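Local coordinates for putative glucarate dehydratase (Pseudomonas fluorescens, PDB 4IT1), which probably dehydrates D-glucarate to 5-dehydro-4-deoxy-D-glucarate as a magnesium-dependent member of the enolase superfamily, at residues A125-A128 / V129-Y133. Residues are numbered along the deposited sequence; the frame is centred on the assembly and turned at random.
Sequences ASKA and VSNAY
The flat carboxamide of Asn131, in the opening turn of helix 128-148, turns one face to Lys127, just before that helix, in the N-terminal capping domain of this enolase-superfamily fold. Lys127 O stands almost straight above Asn131 CG, 3.1 Å away, and Lys127 CB lies on the same side but farther out, past the OD1/ND2 end of the amide, 3.4 Å from OD1. Tyr318 of helix 316-319 also touches the Asn131 side chain. Asn131 ND2 donates to Gly122 O, in the loop that precedes the helix. Asparagine suits this place because its short side chain can fold back along the helix start and still offer an N-H to the preceding loop; that bond fixes which end of the amide is nitrogen. With CG anti to its own carbonyl carbon (chi1 -62°), the amide leans back over the residue four places earlier. Farther along, the Tyr133 ring meets Leu95 and Leu98 of helix 95-107 and makes a cation-pi contact with Arg99.

Lys127 O is itself engaged: Asn131 N donates to it over 2.8 Å in a nearly linear bond. The next helical bond, from Ala132 N to Ala128 O, is longer at 3.2 Å. Both alanines offer small methyls that let side chains of helix 95-107 come up against this face, Val106 on Ala128 and Val102 on Ala132. Lysine gives reach in another direction. Its bent chain passes Tyr318 and carries NZ to Thr295 OG1, linking the capping domain to the barrel domain, although its side chain remains about 12 Å from the bound magnesium.

Solvent bridges the loop to the helix. Two waters each donate to Ser126 O. The first also hydrogen-bonds Ser130 OG, on a short side chain that can reach it; the second accepts from Val129 N, 3.1 Å from the water oxygen.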
# COMPACT_ATOMS: atom_id res chain seq x y z
N ALA A 125 23.42 0.64 4.59
CA ALA A 125 23.35 -0.75 5.05
C ALA A 125 21.94 -1.19 5.39
O ALA A 125 21.58 -2.35 5.18
CB ALA A 125 24.25 -0.96 6.27
N SER A 126 21.14 -0.27 5.93
CA SER A 126 19.74 -0.54 6.24
C SER A 126 18.91 -0.92 5.00
O SER A 126 17.87 -1.57 5.13
CB SER A 126 19.12 0.67 6.93
OG SER A 126 19.31 1.83 6.13
N LYS A 127 19.38 -0.52 3.81
CA LYS A 127 18.66 -0.79 2.56
C LYS A 127 18.84 -2.20 2.02
O LYS A 127 18.29 -2.54 0.97
CB LYS A 127 19.10 0.19 1.47
CG LYS A 127 18.98 1.66 1.82
CD LYS A 127 17.69 2.27 1.31
CE LYS A 127 17.73 3.78 1.43
NZ LYS A 127 17.83 4.23 2.86
N ALA A 128 19.62 -3.02 2.73
CA ALA A 128 20.00 -4.36 2.24
C ALA A 128 18.80 -5.22 1.84
O ALA A 128 18.71 -5.68 0.69
CB ALA A 128 20.85 -5.08 3.28
N VAL A 129 17.89 -5.44 2.78
CA VAL A 129 16.68 -6.20 2.52
C VAL A 129 15.87 -5.57 1.37
O VAL A 129 15.45 -6.28 0.45
CB VAL A 129 15.84 -6.35 3.81
CG1 VAL A 129 14.47 -6.95 3.52
CG2 VAL A 129 16.58 -7.23 4.82
N SER A 130 15.69 -4.25 1.40
CA SER A 130 14.87 -3.54 0.42
C SER A 130 15.42 -3.56 -1.01
O SER A 130 14.66 -3.78 -1.95
CB SER A 130 14.60 -2.11 0.86
OG SER A 130 13.68 -2.12 1.93
N ASN A 131 16.72 -3.31 -1.16
CA ASN A 131 17.38 -3.36 -2.47
C ASN A 131 17.30 -4.75 -3.11
O ASN A 131 17.02 -4.87 -4.30
CB ASN A 131 18.84 -2.93 -2.36
CG ASN A 131 18.99 -1.51 -1.89
OD1 ASN A 131 18.01 -0.84 -1.58
ND2 ASN A 131 20.22 -1.03 -1.85
N ALA A 132 17.55 -5.78 -2.30
CA ALA A 132 17.53 -7.15 -2.79
C ALA A 132 16.12 -7.65 -3.09
O ALA A 132 15.91 -8.38 -4.06
CB ALA A 132 18.23 -8.08 -1.80
N TYR A 133 15.15 -7.27 -2.26
CA TYR A 133 13.76 -7.62 -2.51
C TYR A 133 13.30 -6.96 -3.81
O TYR A 133 12.81 -7.64 -4.71
CB TYR A 133 12.85 -7.24 -1.34
CG TYR A 133 11.39 -7.61 -1.55
CD1 TYR A 133 10.97 -8.94 -1.44
CD2 TYR A 133 10.44 -6.64 -1.86
CE1 TYR A 133 9.64 -9.29 -1.64
CE2 TYR A 133 9.11 -6.98 -2.06
CZ TYR A 133 8.71 -8.30 -1.95
OH TYR A 133 7.39 -8.63 -2.15
O HOH W 1 15.44 -2.81 3.96
O HOH W 2 18.18 -4.49 5.70